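Local structure of cytochrome P450 (Novosphingobium aromaticivorans, 3OFT) at residues K123-L128 with G364-F369; T378-G381 with C387-L390. The protein belongs to the cytochrome P450 family, haem-containing proteins of mainly helical fold, and holds protoporphyrin IX with its iron. All coordinates share one frame; numbering follows the deposited sequence.

Contact 1. Residues K123-L128 with G364-F369; sequences KLMESL and GGMPEF
Met125, near the C-terminal end of helix 107-128, stands opposite Gly365, the last residue of helix 348-365, with their CA atoms 7.4 Å apart; just beyond, at Met366, the chain leaves helical geometry. Met125 points at this helix end, and with CG anti to its backbone nitrogen (chi1 -178°) the chain reaches outward before bending at both later torsions. That fold brings CE over the backbone of the glycine, 3.7 Å from Gly365 CA. Gly365 suits this place because, having no side chain, it lets the methyl pack directly against its CA. Met366 comes alongside, likewise doubly bent, and the two methionine chains run antiparallel past one another, side by side. CG of Met125 lies 3.8 Å from CG of Met366, and the sulfurs, Met125 SD and Met366 SD, are also 3.8 Å apart. Between the two segments the contact is van der Waals, made by flexible, polarisable thioethers that pack closely between a helix flank and a helix end. Arg129, just past the first segment, adds a polar tie by hydrogen-bonding Gly365 O through NH1. Around this small join, Leu128 packs on Phe140 of helix 136-141, while Met366, Pro367 and Phe369 rest on Trp394 of strand 386-394.

Contact 2. Residues T378-G381 with C387-L390; sequences TMKG and CTAL
A classic beta bulge interrupts the antiparallel hairpin of strands 378-380 and 386-394: two residues, Thr388 and Ala389, are set against the single Thr378, and the register slips by one before Met379 meets Cys387. Thr378 and Ala389 form the hydrogen-bonded pair, with Thr378 N donating a hydrogen bond to Ala389 O at 3.3 Å. In return, Thr378 O receives two amides. Thr388 N is the shorter donor, at 2.8 Å, and lies 37° out of the carbonyl plane; the bond from Ala389 N is weak. The CA-H of Cys387 also approaches this oxygen, so one carbonyl gathers the backbone of three successive residues. Past the bulge, Met379 and Cys387 make a non-hydrogen-bonded pair, with CA atoms only 4.1 Å apart and side chains diverging; both are apolar and rest on Leu248 of helix 221-252, which covers that buried side.

Thr388 suits the more exposed side because its two branches do different work. Its chi1 of 52° sets OG1 between the backbone nitrogen and the carbonyl carbon, facing Thr378, while CG2 is turned to the aliphatic part of Lys380. Lys380 CG is 3.6 Å from this methyl, and the lysine carbons from CB to CE run across it. The two threonine side chains lie roughly perpendicular, and the hydroxyls Thr378 OG1 and Thr388 OG1 share a hydrogen bond of 2.8 Å. A water bridges the strands beside them, donating to Met379 O at 2.7 Å and bonding to Thr388 OG1.

From the N terminus, the first of these segments to appear ends helix 107-128, and its partner comes 236 residues later. Contact 1 closes that long, mostly helical loop when helix 348-365 ends beside it. Contact 2 opens only afterwards and closes a hairpin with a short connection, so the two follow in series, neither nesting nor crossing. Their centres lie 21 Å apart, and their nearest atoms about 7 Å, without touching. Strand 386-394 links them: its early residues form contact 2, and Trp394 at its end packs against Met366, Pro367 and Phe369 of contact 1. Helix 221-252 also serves both, touching Phe369 as well as Met379, Cys387 and Leu390.

Contact 1. Residues K123-L128 with G364-F369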
loop_
_atom_site.group_PDB
_atom_site.type_symbol
_atom_site.label_atom_id
_atom_site.label_comp_id
_atom_site.label_asym_id
_atom_site.label_seq_id
_atom_site.Cartn_x
_atom_site.Cartn_y
_atom_site.Cartn_z
ATOM N N LYS A 123 13.928 14.862 -10.228
ATOM C CA LYS A 123 14.647 15.758 -9.325
ATOM C C LYS A 123 15.272 14.945 -8.178
ATOM O O LYS A 123 16.404 15.197 -7.783
ATOM C CB LYS A 123 13.699 16.840 -8.775
ATOM C CG LYS A 123 14.359 17.909 -7.901
ATOM C CD LYS A 123 13.329 18.860 -7.285
ATOM C CE LYS A 123 14.012 20.112 -6.679
ATOM N NZ LYS A 123 13.023 21.196 -6.387
ATOM N N LEU A 124 14.541 13.971 -7.644
ATOM C CA LEU A 124 15.045 13.205 -6.493
ATOM C C LEU A 124 16.164 12.241 -6.899
ATOM O O LEU A 124 17.203 12.126 -6.197
ATOM C CB LEU A 124 13.870 12.480 -5.791
ATOM C CG LEU A 124 14.177 11.709 -4.493
ATOM C CD1 LEU A 124 14.778 12.583 -3.426
ATOM C CD2 LEU A 124 12.901 11.042 -4.002
ATOM N N MET A 125 15.977 11.560 -8.035
ATOM C CA MET A 125 17.027 10.756 -8.628
ATOM C C MET A 125 18.314 11.556 -8.861
ATOM O O MET A 125 19.440 11.101 -8.518
ATOM C CB MET A 125 16.530 10.102 -9.923
ATOM C CG MET A 125 17.508 9.207 -10.610
ATOM S SD MET A 125 18.654 10.119 -11.690
ATOM C CE MET A 125 17.489 10.768 -12.924
ATOM N N GLU A 126 18.176 12.718 -9.475
ATOM C CA GLU A 126 19.372 13.551 -9.755
ATOM C C GLU A 126 20.142 14.048 -8.530
ATOM O O GLU A 126 21.341 14.258 -8.599
ATOM C CB GLU A 126 19.009 14.720 -10.639
ATOM C CG GLU A 126 18.760 14.299 -12.090
ATOM C CD GLU A 126 18.147 15.437 -12.902
ATOM O OE1 GLU A 126 17.813 16.494 -12.313
ATOM O OE2 GLU A 126 17.980 15.255 -14.124
ATOM N N SER A 127 19.439 14.254 -7.424
ATOM C CA SER A 127 20.038 14.615 -6.149
ATOM C C SER A 127 20.892 13.454 -5.591
ATOM O O SER A 127 21.873 13.711 -4.891
ATOM C CB SER A 127 18.950 15.031 -5.144
ATOM O OG SER A 127 18.393 13.904 -4.464
ATOM N N LEU A 128 20.542 12.197 -5.904
ATOM C CA LEU A 128 21.293 11.063 -5.375
ATOM C C LEU A 128 22.402 10.552 -6.292
ATOM O O LEU A 128 23.437 10.068 -5.812
ATOM C CB LEU A 128 20.361 9.882 -5.023
ATOM C CG LEU A 128 19.203 10.172 -4.079
ATOM C CD1 LEU A 128 18.346 8.880 -4.012
ATOM C CD2 LEU A 128 19.728 10.597 -2.696
ATOM N N GLY A 364 16.422 5.413 -16.818
ATOM C CA GLY A 364 16.881 6.370 -17.808
ATOM C C GLY A 364 18.017 7.246 -17.298
ATOM O O GLY A 364 18.949 7.558 -18.046
ATOM N N GLY A 365 17.972 7.622 -16.029
ATOM C CA GLY A 365 18.953 8.559 -15.475
ATOM C C GLY A 365 20.144 7.945 -14.757
ATOM O O GLY A 365 21.213 8.557 -14.669
ATOM N N MET A 366 19.987 6.728 -14.265
ATOM C CA MET A 366 21.037 6.079 -13.468
ATOM C C MET A 366 21.873 5.129 -14.318
ATOM O O MET A 366 21.349 4.482 -15.261
ATOM C CB MET A 366 20.434 5.309 -12.271
ATOM C CG MET A 366 19.691 6.213 -11.273
ATOM S SD MET A 366 20.810 7.271 -10.290
ATOM C CE MET A 366 21.591 5.966 -9.355
ATOM N N PRO A 367 23.174 5.025 -14.001
ATOM C CA PRO A 367 23.942 3.952 -14.631
ATOM C C PRO A 367 23.538 2.625 -14.046
ATOM O O PRO A 367 22.634 2.570 -13.215
ATOM C CB PRO A 367 25.390 4.258 -14.222
ATOM C CG PRO A 367 25.289 5.017 -12.966
ATOM C CD PRO A 367 23.988 5.849 -13.088
ATOM N N GLU A 368 24.244 1.568 -14.423
ATOM C CA GLU A 368 23.958 0.250 -13.883
ATOM C C GLU A 368 24.209 0.302 -12.385
ATOM O O GLU A 368 25.182 0.950 -11.933
ATOM C CB GLU A 368 24.824 -0.820 -14.546
ATOM C CG GLU A 368 24.455 -2.218 -14.084
ATOM C CD GLU A 368 25.053 -3.342 -14.937
ATOM O OE1 GLU A 368 24.756 -4.507 -14.615
ATOM O OE2 GLU A 368 25.816 -3.077 -15.915
ATOM N N PHE A 369 23.334 -0.327 -11.611
ATOM C CA PHE A 369 23.468 -0.292 -10.151
ATOM C C PHE A 369 23.342 -1.694 -9.553
ATOM O O PHE A 369 22.818 -2.618 -10.200
ATOM C CB PHE A 369 22.489 0.729 -9.494
ATOM C CG PHE A 369 21.041 0.430 -9.757
ATOM C CD1 PHE A 369 20.283 -0.314 -8.846
ATOM C CD2 PHE A 369 20.442 0.845 -10.940
ATOM C CE1 PHE A 369 18.936 -0.619 -9.093
ATOM C CE2 PHE A 369 19.065 0.514 -11.214
ATOM C CZ PHE A 369 18.332 -0.204 -10.268
#

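Contact 2. Residues T378-G381 with C387-L390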
loop_
_atom_site.group_PDB
_atom_site.type_symbol
_atom_site.label_atom_id
_atom_site.label_comp_id
_atom_site.label_asym_id
_atom_site.label_seq_id
_atom_site.Cartn_x
_atom_site.Cartn_y
_atom_site.Cartn_z
ATOM N N THR A 378 17.398 -5.695 4.484
ATOM C CA THR A 378 16.520 -6.142 5.578
ATOM C C THR A 378 15.097 -5.682 5.272
ATOM O O THR A 378 14.903 -4.700 4.558
ATOM C CB THR A 378 16.973 -5.589 6.981
ATOM O OG1 THR A 378 17.130 -4.166 6.915
ATOM C CG2 THR A 378 18.328 -6.136 7.345
ATOM N N MET A 379 14.116 -6.391 5.818
ATOM C CA MET A 379 12.710 -6.114 5.561
ATOM C C MET A 379 11.970 -6.115 6.891
ATOM O O MET A 379 12.520 -6.583 7.885
ATOM C CB MET A 379 12.123 -7.207 4.653
ATOM C CG MET A 379 12.792 -7.289 3.295
ATOM S SD MET A 379 11.819 -8.226 2.122
ATOM C CE MET A 379 12.925 -8.464 0.716
ATOM N N LYS A 380 10.726 -5.632 6.904
ATOM C CA LYS A 380 9.840 -5.766 8.051
ATOM C C LYS A 380 8.452 -6.250 7.619
ATOM O O LYS A 380 8.104 -6.241 6.410
ATOM C CB LYS A 380 9.722 -4.432 8.805
ATOM C CG LYS A 380 9.061 -3.321 7.966
ATOM C CD LYS A 380 8.736 -2.133 8.833
ATOM C CE LYS A 380 8.682 -0.862 8.021
ATOM N NZ LYS A 380 7.312 -0.574 7.603
ATOM N N GLY A 381 7.655 -6.678 8.605
ATOM C CA GLY A 381 6.309 -7.195 8.341
ATOM C C GLY A 381 5.286 -6.152 8.740
ATOM O O GLY A 381 5.455 -4.991 8.422
ATOM N N CYS A 387 11.001 -3.229 2.572
ATOM C CA CYS A 387 12.425 -3.090 2.869
ATOM C C CYS A 387 12.651 -2.045 3.963
ATOM O O CYS A 387 12.058 -0.977 3.913
ATOM C CB CYS A 387 13.179 -2.675 1.598
ATOM S SG CYS A 387 13.246 -3.960 0.446
ATOM N N THR A 388 13.508 -2.343 4.938
ATOM C CA THR A 388 13.944 -1.328 5.905
ATOM C C THR A 388 15.354 -0.838 5.578
ATOM O O THR A 388 15.735 0.254 6.005
ATOM C CB THR A 388 13.894 -1.882 7.338
ATOM O OG1 THR A 388 14.607 -3.125 7.394
ATOM C CG2 THR A 388 12.438 -2.129 7.741
ATOM N N ALA A 389 16.149 -1.646 4.877
ATOM C CA ALA A 389 17.397 -1.113 4.283
ATOM C C ALA A 389 17.656 -1.736 2.925
ATOM O O ALA A 389 17.467 -2.957 2.704
ATOM C CB ALA A 389 18.636 -1.277 5.208
ATOM N N LEU A 390 18.058 -0.870 2.014
ATOM C CA LEU A 390 18.397 -1.256 0.676
ATOM C C LEU A 390 19.611 -0.479 0.178
ATOM O O LEU A 390 19.478 0.548 -0.457
ATOM C CB LEU A 390 17.162 -1.056 -0.238
ATOM C CG LEU A 390 17.271 -1.397 -1.714
ATOM C CD1 LEU A 390 17.837 -2.826 -1.920
ATOM C CD2 LEU A 390 15.884 -1.222 -2.374
HETATM O O HOH W 1 13.908 -5.125 9.758
#